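Local coordinates for protein zinc chaperone AztD (Citrobacter koseri, PDB 6CMK) that acts as a periplasmic zinc chaperone, binding zinc ions and passing one directly to the solute-binding protein AztC of the AztABCD transport system, at residues R246-P255 with V283-L293; D350-A358 with G390-V398. One frame throughout, in Å; residues are numbered along the deposited sequence.

In the fold
AztD is a beta propeller, and both contacts join neighbouring four-stranded antiparallel sheets without a hydrogen bond passing directly between the segments. Contact 1 is partly buried and lies toward the periphery, where strand 291-295 and the loop before it meet the end of strand 244-249 and the turn that follows. Contact 2 is buried, nearer the middle of the chain; there strand 355-358 runs alongside 392-403 of the sheet that also holds the N-terminal strand 32-42. Both have apolar packing and bridging water; contact 1 centres on a phenylalanine ring, while contact 2 adds small side chains, an arginine beside a phenylalanine, and waters shared by backbone carbonyls of both strands. Their nearest atoms are about 17 Å apart.

Contact 1 (R246-P255 with V283-L293); sequences RHLPYAKTLP and VDPTESDSFRL. With EDO (1,2-ethanediol), chain K.
The Phe-291 ring is held on both faces: the backbone of Tyr-250 and Ala-251 lies over one, and Val-283 CG1 over the rim of the opposite one. At the edge of the Arg-246 guanidinium, near its plane, lies Pro-285 O, 2.7 Å from Arg-246 NH2 but at a poor angle for a hydrogen bond. Tyr-250 CA makes a CH-pi contact 4.3 Å from the centroid of the Phe-291 ring. In this beta propeller the ring thus joins the last strands of two successive sheets, 244-249 and 291-295. With its CG anti to the carbonyl carbon (chi1 -64°), Phe-291 brings its ring against the chain that leaves strand 244-249. Leu-248 points back at Phe-291, meeting the ring obliquely with CG 3.8 Å from CE2, and its CD2 also reaches Val-283 CG1. Ala-251 CB packs 3.6 Å from Phe-291 CD2. The Tyr-250 ring meets Phe-291 CE1 obliquely through CD1, while its hydroxyl is hydrogen-bonded to Cys-229 O and Thr-259 N. The Leu-254 side chain runs roughly perpendicular to that of Phe-291, its CD1 near CD1 of the ring, and its CD2 packs 3.8 Å from Leu-293 CB. A water bridges Thr-253 OG1 to Phe-291 O. Leu-293 CD2 ends against the Pro-255 ring, 3.8 Å from its CD.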
loop_
_atom_site.group_PDB
_atom_site.type_symbol
_atom_site.label_atom_id
_atom_site.label_comp_id
_atom_site.label_asym_id
_atom_site.label_seq_id
_atom_site.Cartn_x
_atom_site.Cartn_y
_atom_site.Cartn_z
ATOM N N ARG B 246 -22.125 9.198 -7.114
ATOM C CA ARG B 246 -22.463 9.731 -8.421
ATOM C C ARG B 246 -22.866 8.583 -9.336
ATOM O O ARG B 246 -22.487 7.431 -9.127
ATOM C CB ARG B 246 -21.302 10.531 -9.027
ATOM C CG ARG B 246 -20.074 9.734 -9.430
ATOM C CD ARG B 246 -19.118 10.627 -10.216
ATOM N NE ARG B 246 -17.924 9.928 -10.693
ATOM C CZ ARG B 246 -17.639 9.674 -11.971
ATOM N NH1 ARG B 246 -18.456 10.053 -12.948
ATOM N NH2 ARG B 246 -16.516 9.038 -12.278
ATOM N N HIS B 247 -23.657 8.908 -10.349
ATOM C CA HIS B 247 -24.147 7.915 -11.296
ATOM C C HIS B 247 -23.409 8.074 -12.613
ATOM O O HIS B 247 -23.332 9.182 -13.156
ATOM C CB HIS B 247 -25.653 8.051 -11.523
ATOM C CG HIS B 247 -26.212 7.039 -12.477
ATOM N ND1 HIS B 247 -26.542 7.345 -13.779
ATOM C CD2 HIS B 247 -26.498 5.725 -12.314
ATOM C CE1 HIS B 247 -27.012 6.263 -14.378
ATOM N NE2 HIS B 247 -26.995 5.267 -13.511
ATOM N N LEU B 248 -22.859 6.971 -13.112
ATOM C CA LEU B 248 -22.226 6.931 -14.420
ATOM C C LEU B 248 -23.077 6.063 -15.343
ATOM O O LEU B 248 -23.057 4.829 -15.215
ATOM C CB LEU B 248 -20.804 6.379 -14.313
ATOM C CG LEU B 248 -20.055 6.170 -15.633
ATOM C CD1 LEU B 248 -19.893 7.490 -16.369
ATOM C CD2 LEU B 248 -18.708 5.517 -15.355
ATOM N N PRO B 249 -23.848 6.635 -16.259
ATOM C CA PRO B 249 -24.674 5.794 -17.134
ATOM C C PRO B 249 -23.826 5.024 -18.127
ATOM O O PRO B 249 -22.746 5.465 -18.526
ATOM C CB PRO B 249 -25.591 6.797 -17.843
ATOM C CG PRO B 249 -24.905 8.101 -17.741
ATOM C CD PRO B 249 -24.043 8.072 -16.514
ATOM N N TYR B 250 -24.323 3.848 -18.518
ATOM C CA TYR B 250 -23.663 3.089 -19.568
ATOM C C TYR B 250 -23.501 3.961 -20.805
ATOM O O TYR B 250 -24.434 4.655 -21.219
ATOM C CB TYR B 250 -24.461 1.832 -19.926
ATOM C CG TYR B 250 -24.579 0.857 -18.781
ATOM C CD1 TYR B 250 -23.455 0.238 -18.260
ATOM C CD2 TYR B 250 -25.807 0.561 -18.217
ATOM C CE1 TYR B 250 -23.548 -0.647 -17.206
ATOM C CE2 TYR B 250 -25.912 -0.327 -17.166
ATOM C CZ TYR B 250 -24.781 -0.929 -16.658
ATOM O OH TYR B 250 -24.875 -1.814 -15.603
ATOM N N ALA B 251 -22.306 3.915 -21.390
ATOM C CA ALA B 251 -22.028 4.644 -22.618
ATOM C C ALA B 251 -23.070 4.330 -23.682
ATOM O O ALA B 251 -23.529 3.191 -23.813
ATOM C CB ALA B 251 -20.631 4.292 -23.132
ATOM N N LYS B 252 -23.435 5.359 -24.448
ATOM C CA LYS B 252 -24.415 5.215 -25.513
ATOM C C LYS B 252 -23.861 4.432 -26.692
ATOM O O LYS B 252 -24.635 3.988 -27.547
ATOM C CB LYS B 252 -24.874 6.601 -25.964
ATOM C CG LYS B 252 -25.490 7.427 -24.844
ATOM C CD LYS B 252 -26.827 6.866 -24.409
ATOM C CE LYS B 252 -27.907 7.281 -25.375
ATOM N NZ LYS B 252 -29.101 6.396 -25.290
ATOM N N THR B 253 -22.543 4.262 -26.749
ATOM C CA THR B 253 -21.887 3.442 -27.754
ATOM C C THR B 253 -21.973 1.955 -27.450
ATOM O O THR B 253 -21.564 1.147 -28.289
ATOM C CB THR B 253 -20.419 3.844 -27.861
ATOM O OG1 THR B 253 -19.813 3.780 -26.563
ATOM C CG2 THR B 253 -20.297 5.255 -28.410
ATOM N N LEU B 254 -22.481 1.574 -26.281
ATOM C CA LEU B 254 -22.606 0.159 -25.977
ATOM C C LEU B 254 -23.895 -0.405 -26.561
ATOM O O LEU B 254 -24.891 0.311 -26.697
ATOM C CB LEU B 254 -22.606 -0.072 -24.476
ATOM C CG LEU B 254 -21.291 0.187 -23.752
ATOM C CD1 LEU B 254 -21.527 0.144 -22.259
ATOM C CD2 LEU B 254 -20.239 -0.830 -24.158
ATOM N N PRO B 255 -23.898 -1.694 -26.903
ATOM C CA PRO B 255 -25.151 -2.354 -27.289
ATOM C C PRO B 255 -26.047 -2.525 -26.075
ATOM O O PRO B 255 -25.649 -2.148 -24.968
ATOM C CB PRO B 255 -24.675 -3.697 -27.856
ATOM C CG PRO B 255 -23.409 -3.975 -27.104
ATOM C CD PRO B 255 -22.770 -2.638 -26.843
ATOM N N VAL B 283 -14.400 -0.451 -17.481
ATOM C CA VAL B 283 -14.857 0.876 -17.090
ATOM C C VAL B 283 -13.719 1.605 -16.399
ATOM O O VAL B 283 -13.147 1.091 -15.434
ATOM C CB VAL B 283 -16.086 0.817 -16.163
ATOM C CG1 VAL B 283 -16.676 2.202 -15.997
ATOM C CG2 VAL B 283 -17.133 -0.142 -16.731
ATOM N N ASP B 284 -13.417 2.817 -16.876
ATOM C CA ASP B 284 -12.436 3.686 -16.233
ATOM C C ASP B 284 -13.164 4.797 -15.484
ATOM O O ASP B 284 -13.630 5.759 -16.111
ATOM C CB ASP B 284 -11.485 4.272 -17.274
ATOM C CG ASP B 284 -10.349 5.061 -16.646
ATOM O OD1 ASP B 284 -10.436 5.409 -15.445
ATOM O OD2 ASP B 284 -9.360 5.321 -17.358
ATOM N N PRO B 285 -13.300 4.710 -14.157
ATOM C CA PRO B 285 -14.098 5.707 -13.431
ATOM C C PRO B 285 -13.414 7.054 -13.295
ATOM O O PRO B 285 -14.054 8.008 -12.831
ATOM C CB PRO B 285 -14.293 5.050 -12.067
ATOM C CG PRO B 285 -13.031 4.280 -11.871
ATOM C CD PRO B 285 -12.710 3.717 -13.239
ATOM N N THR B 286 -12.139 7.155 -13.665
ATOM C CA THR B 286 -11.414 8.413 -13.594
ATOM C C THR B 286 -11.464 9.202 -14.897
ATOM O O THR B 286 -11.023 10.355 -14.912
ATOM C CB THR B 286 -9.949 8.151 -13.212
ATOM O OG1 THR B 286 -9.249 7.577 -14.325
ATOM C CG2 THR B 286 -9.855 7.199 -12.011
ATOM N N GLU B 287 -12.009 8.626 -15.979
ATOM C CA GLU B 287 -11.950 9.224 -17.308
ATOM C C GLU B 287 -13.341 9.339 -17.920
ATOM O O GLU B 287 -14.263 8.597 -17.569
ATOM C CB GLU B 287 -11.072 8.405 -18.267
ATOM C CG GLU B 287 -9.651 8.132 -17.788
ATOM C CD GLU B 287 -8.888 9.383 -17.413
ATOM O OE1 GLU B 287 -8.768 9.654 -16.200
ATOM O OE2 GLU B 287 -8.404 10.089 -18.324
ATOM N N SER B 288 -13.467 10.267 -18.875
ATOM C CA SER B 288 -14.740 10.500 -19.554
ATOM C C SER B 288 -15.047 9.413 -20.581
ATOM O O SER B 288 -16.210 9.030 -20.750
ATOM C CB SER B 288 -14.726 11.872 -20.230
ATOM O OG SER B 288 -14.159 12.858 -19.385
ATOM N N ASP B 289 -14.028 8.925 -21.291
ATOM C CA ASP B 289 -14.200 7.829 -22.248
ATOM C C ASP B 289 -14.184 6.515 -21.463
ATOM O O ASP B 289 -13.233 5.730 -21.486
ATOM C CB ASP B 289 -13.116 7.876 -23.317
ATOM C CG ASP B 289 -13.650 7.583 -24.704
ATOM O OD1 ASP B 289 -13.812 6.393 -25.041
ATOM O OD2 ASP B 289 -13.922 8.546 -25.454
ATOM N N SER B 290 -15.285 6.282 -20.752
ATOM C CA SER B 290 -15.240 5.381 -19.611
ATOM C C SER B 290 -15.363 3.907 -19.986
ATOM O O SER B 290 -14.845 3.071 -19.247
ATOM C CB SER B 290 -16.339 5.753 -18.610
ATOM O OG SER B 290 -16.184 7.093 -18.175
ATOM N N PHE B 291 -16.020 3.552 -21.102
ATOM C CA PHE B 291 -16.456 2.170 -21.317
ATOM C C PHE B 291 -15.868 1.552 -22.581
ATOM O O PHE B 291 -15.844 2.183 -23.642
ATOM C CB PHE B 291 -17.965 2.069 -21.442
ATOM C CG PHE B 291 -18.718 2.448 -20.206
ATOM C CD1 PHE B 291 -19.172 1.475 -19.335
ATOM C CD2 PHE B 291 -19.008 3.764 -19.938
ATOM C CE1 PHE B 291 -19.891 1.813 -18.207
ATOM C CE2 PHE B 291 -19.725 4.114 -18.810
ATOM C CZ PHE B 291 -20.166 3.142 -17.943
ATOM N N ARG B 292 -15.464 0.284 -22.475
ATOM C CA ARG B 292 -15.094 -0.522 -23.633
ATOM C C ARG B 292 -15.695 -1.915 -23.507
ATOM O O ARG B 292 -15.619 -2.540 -22.447
ATOM C CB ARG B 292 -13.578 -0.641 -23.777
ATOM C CG ARG B 292 -12.893 0.664 -24.133
ATOM C CD ARG B 292 -13.214 1.072 -25.564
ATOM N NE ARG B 292 -12.513 2.289 -25.965
ATOM C CZ ARG B 292 -12.985 3.523 -25.806
ATOM N NH1 ARG B 292 -14.172 3.728 -25.247
ATOM N NH2 ARG B 292 -12.263 4.560 -26.206
ATOM N N LEU B 293 -16.250 -2.405 -24.611
ATOM C CA LEU B 293 -16.885 -3.718 -24.675
ATOM C C LEU B 293 -15.897 -4.754 -25.199
ATOM O O LEU B 293 -15.212 -4.510 -26.196
ATOM C CB LEU B 293 -18.104 -3.662 -25.596
ATOM C CG LEU B 293 -18.900 -4.953 -25.809
ATOM C CD1 LEU B 293 -19.820 -5.200 -24.636
ATOM C CD2 LEU B 293 -19.686 -4.893 -27.118
HETATM C C1 EDO K . -27.393 2.447 -23.654
HETATM O O1 EDO K . -25.998 2.400 -23.337
HETATM C C2 EDO K . -28.208 2.314 -22.373
HETATM O O2 EDO K . -29.162 1.256 -22.522
HETATM O O HOH W 1 -18.215 1.694 -25.515
#

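Contact 2 (D350-A358 with G390-V398); sequences DPRPRIAVA and GQPFNIVAV
This is a buried contact between adjacent sheets: strand 355-358 runs over strand 392-398 at 13° between their directions, with axes 6.0 Å apart at closest approach. Ala-356, Ala-358 and Ala-397 are consistent with this spacing. Ala-356 CB packs 3.8 Å from Ile-395 CG1, and Ala-358 CB lies 4.0 Å from Ala-397 CB. Two waters link backbone carbonyls of the strands: one donates to Ile-355 O and Ile-395 O, the other to Val-357 O and Ala-397 O. At the other end the Arg-354 and Phe-393 side chains run alongside in the same direction, and Phe-393 CE1 sits over the centre of the guanidinium although their planes are 48° apart. A bend at chi2 (-69°) folds Arg-354 back so that NH1 donates to Pro-353 O at 2.9 Å. A third water accepts from Arg-354 NE and Asn-394 ND2, while Asn-394 OD1 is paired with Asn-69. The edge of the Phe-393 ring meets Arg-352 O, 3.3 Å from CD1, a buried carbonyl with no hydrogen-bonding partner. Phe-393 and Asn-394 both face Ala-41 in a classic beta bulge. Strand 392-403, antiparallel to 32-42, completes a sheet whose other strands are N-terminal, as in the ring closure of beta propellers.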
loop_
_atom_site.group_PDB
_atom_site.type_symbol
_atom_site.label_atom_id
_atom_site.label_comp_id
_atom_site.label_asym_id
_atom_site.label_seq_id
_atom_site.Cartn_x
_atom_site.Cartn_y
_atom_site.Cartn_z
ATOM N N ASP B 350 -24.301 -26.162 -11.247
ATOM C CA ASP B 350 -23.245 -27.106 -10.922
ATOM C C ASP B 350 -21.912 -26.387 -10.694
ATOM O O ASP B 350 -21.684 -25.301 -11.232
ATOM C CB ASP B 350 -23.098 -28.131 -12.042
ATOM C CG ASP B 350 -24.246 -29.121 -12.075
ATOM O OD1 ASP B 350 -24.414 -29.866 -11.086
ATOM O OD2 ASP B 350 -24.989 -29.142 -13.080
ATOM N N PRO B 351 -21.019 -26.974 -9.893
ATOM C CA PRO B 351 -19.680 -26.392 -9.716
ATOM C C PRO B 351 -18.958 -26.250 -11.048
ATOM O O PRO B 351 -19.061 -27.108 -11.923
ATOM C CB PRO B 351 -18.974 -27.411 -8.813
ATOM C CG PRO B 351 -19.708 -28.693 -9.047
ATOM C CD PRO B 351 -21.135 -28.281 -9.222
ATOM N N ARG B 352 -18.196 -25.180 -11.215
ATOM C CA ARG B 352 -17.409 -24.667 -12.323
ATOM C C ARG B 352 -16.118 -24.040 -11.835
ATOM O O ARG B 352 -16.008 -23.638 -10.674
ATOM C CB ARG B 352 -18.199 -23.652 -13.156
ATOM C CG ARG B 352 -19.477 -24.253 -13.686
ATOM C CD ARG B 352 -19.916 -23.639 -14.994
ATOM N NE ARG B 352 -21.216 -24.178 -15.370
ATOM C CZ ARG B 352 -22.349 -23.860 -14.754
ATOM N NH1 ARG B 352 -22.344 -22.998 -13.740
ATOM N NH2 ARG B 352 -23.489 -24.402 -15.149
ATOM N N PRO B 353 -15.126 -23.934 -12.715
ATOM C CA PRO B 353 -13.835 -23.344 -12.338
ATOM C C PRO B 353 -13.928 -21.928 -11.782
ATOM O O PRO B 353 -14.799 -21.138 -12.151
ATOM C CB PRO B 353 -13.062 -23.372 -13.657
ATOM C CG PRO B 353 -13.589 -24.601 -14.327
ATOM C CD PRO B 353 -15.063 -24.566 -14.045
ATOM N N ARG B 354 -12.981 -21.618 -10.892
ATOM C CA ARG B 354 -12.764 -20.283 -10.348
ATOM C C ARG B 354 -11.273 -19.979 -10.426
ATOM O O ARG B 354 -10.439 -20.885 -10.304
ATOM C CB ARG B 354 -13.265 -20.180 -8.891
ATOM C CG ARG B 354 -14.782 -20.426 -8.727
ATOM C CD ARG B 354 -15.524 -19.268 -9.368
ATOM N NE ARG B 354 -16.974 -19.298 -9.195
ATOM C CZ ARG B 354 -17.845 -19.746 -10.088
ATOM N NH1 ARG B 354 -17.436 -20.248 -11.244
ATOM N NH2 ARG B 354 -19.145 -19.689 -9.817
ATOM N N ILE B 355 -10.948 -18.695 -10.650
ATOM C CA ILE B 355 -9.580 -18.212 -10.843
ATOM C C ILE B 355 -9.097 -17.501 -9.583
ATOM O O ILE B 355 -9.837 -16.718 -8.976
ATOM C CB ILE B 355 -9.483 -17.227 -12.030
ATOM C CG1 ILE B 355 -10.285 -17.657 -13.263
ATOM C CG2 ILE B 355 -8.028 -17.004 -12.393
ATOM C CD1 ILE B 355 -10.533 -16.473 -14.220
ATOM N N ALA B 356 -7.835 -17.731 -9.218
ATOM C CA ALA B 356 -7.117 -16.869 -8.281
ATOM C C ALA B 356 -5.721 -16.579 -8.817
ATOM O O ALA B 356 -5.209 -17.282 -9.684
ATOM C CB ALA B 356 -7.000 -17.494 -6.881
ATOM N N VAL B 357 -5.097 -15.529 -8.278
ATOM C CA VAL B 357 -3.736 -15.153 -8.658
ATOM C C VAL B 357 -2.891 -15.025 -7.397
ATOM O O VAL B 357 -3.306 -14.375 -6.436
ATOM C CB VAL B 357 -3.701 -13.829 -9.445
ATOM C CG1 VAL B 357 -2.271 -13.538 -9.912
ATOM C CG2 VAL B 357 -4.643 -13.871 -10.636
ATOM N N ALA B 358 -1.700 -15.629 -7.413
ATOM C CA ALA B 358 -0.741 -15.497 -6.324
ATOM C C ALA B 358 0.653 -15.400 -6.920
ATOM O O ALA B 358 1.042 -16.249 -7.727
ATOM C CB ALA B 358 -0.803 -16.680 -5.351
ATOM N N GLY B 390 -12.175 -33.828 -3.225
ATOM C CA GLY B 390 -13.483 -33.213 -3.293
ATOM C C GLY B 390 -13.728 -32.444 -4.575
ATOM O O GLY B 390 -13.235 -32.800 -5.649
ATOM N N GLN B 391 -14.520 -31.381 -4.460
ATOM C CA GLN B 391 -14.854 -30.492 -5.567
ATOM C C GLN B 391 -14.338 -29.106 -5.209
ATOM O O GLN B 391 -15.113 -28.227 -4.795
ATOM C CB GLN B 391 -16.354 -30.474 -5.832
ATOM C CG GLN B 391 -16.846 -31.728 -6.499
ATOM C CD GLN B 391 -18.212 -31.544 -7.103
ATOM O OE1 GLN B 391 -18.422 -31.788 -8.292
ATOM N NE2 GLN B 391 -19.157 -31.098 -6.284
ATOM N N PRO B 392 -13.035 -28.879 -5.333
ATOM C CA PRO B 392 -12.502 -27.543 -5.049
ATOM C C PRO B 392 -13.174 -26.525 -5.951
ATOM O O PRO B 392 -13.230 -26.693 -7.171
ATOM C CB PRO B 392 -11.007 -27.685 -5.343
ATOM C CG PRO B 392 -10.905 -28.857 -6.266
ATOM C CD PRO B 392 -12.006 -29.787 -5.874
ATOM N N PHE B 393 -13.711 -25.477 -5.335
ATOM C CA PHE B 393 -14.611 -24.568 -6.032
ATOM C C PHE B 393 -14.157 -23.120 -5.862
ATOM O O PHE B 393 -13.347 -22.629 -6.655
ATOM C CB PHE B 393 -16.035 -24.814 -5.514
ATOM C CG PHE B 393 -17.091 -23.983 -6.167
ATOM C CD1 PHE B 393 -17.083 -23.749 -7.527
ATOM C CD2 PHE B 393 -18.127 -23.472 -5.412
ATOM C CE1 PHE B 393 -18.073 -22.983 -8.120
ATOM C CE2 PHE B 393 -19.116 -22.716 -5.995
ATOM C CZ PHE B 393 -19.095 -22.469 -7.347
ATOM N N ASN B 394 -14.648 -22.427 -4.839
ATOM C CA ASN B 394 -14.260 -21.038 -4.621
ATOM C C ASN B 394 -12.830 -20.939 -4.101
ATOM O O ASN B 394 -12.377 -21.762 -3.306
ATOM C CB ASN B 394 -15.203 -20.361 -3.626
ATOM C CG ASN B 394 -16.613 -20.230 -4.154
ATOM O OD1 ASN B 394 -17.588 -20.558 -3.466
ATOM N ND2 ASN B 394 -16.737 -19.760 -5.380
ATOM N N ILE B 395 -12.124 -19.900 -4.536
ATOM C CA ILE B 395 -10.712 -19.778 -4.203
ATOM C C ILE B 395 -10.349 -18.304 -4.062
ATOM O O ILE B 395 -10.782 -17.453 -4.848
ATOM C CB ILE B 395 -9.842 -20.500 -5.262
ATOM C CG1 ILE B 395 -8.357 -20.390 -4.913
ATOM C CG2 ILE B 395 -10.103 -19.947 -6.662
ATOM C CD1 ILE B 395 -7.488 -21.305 -5.767
ATOM N N VAL B 396 -9.564 -18.001 -3.029
ATOM C CA VAL B 396 -8.922 -16.698 -2.889
ATOM C C VAL B 396 -7.479 -16.933 -2.465
ATOM O O VAL B 396 -7.121 -17.995 -1.953
ATOM C CB VAL B 396 -9.635 -15.755 -1.888
ATOM C CG1 VAL B 396 -11.050 -15.426 -2.375
ATOM C CG2 VAL B 396 -9.649 -16.352 -0.477
ATOM N N ALA B 397 -6.643 -15.922 -2.701
ATOM C CA ALA B 397 -5.213 -15.997 -2.426
ATOM C C ALA B 397 -4.747 -14.731 -1.723
ATOM O O ALA B 397 -5.202 -13.634 -2.050
ATOM C CB ALA B 397 -4.401 -16.162 -3.716
ATOM N N VAL B 398 -3.819 -14.883 -0.780
ATOM C CA VAL B 398 -3.167 -13.745 -0.136
ATOM C C VAL B 398 -1.663 -13.983 -0.124
ATOM O O VAL B 398 -1.185 -15.106 -0.296
ATOM C CB VAL B 398 -3.663 -13.501 1.313
ATOM C CG1 VAL B 398 -5.172 -13.289 1.346
ATOM C CG2 VAL B 398 -3.243 -14.639 2.251
HETATM O O HOH W 2 -18.819 -19.031 -6.778
HETATM O O HOH W 3 -10.222 -15.466 -6.673
HETATM O O HOH W 4 -3.966 -12.426 -4.591
#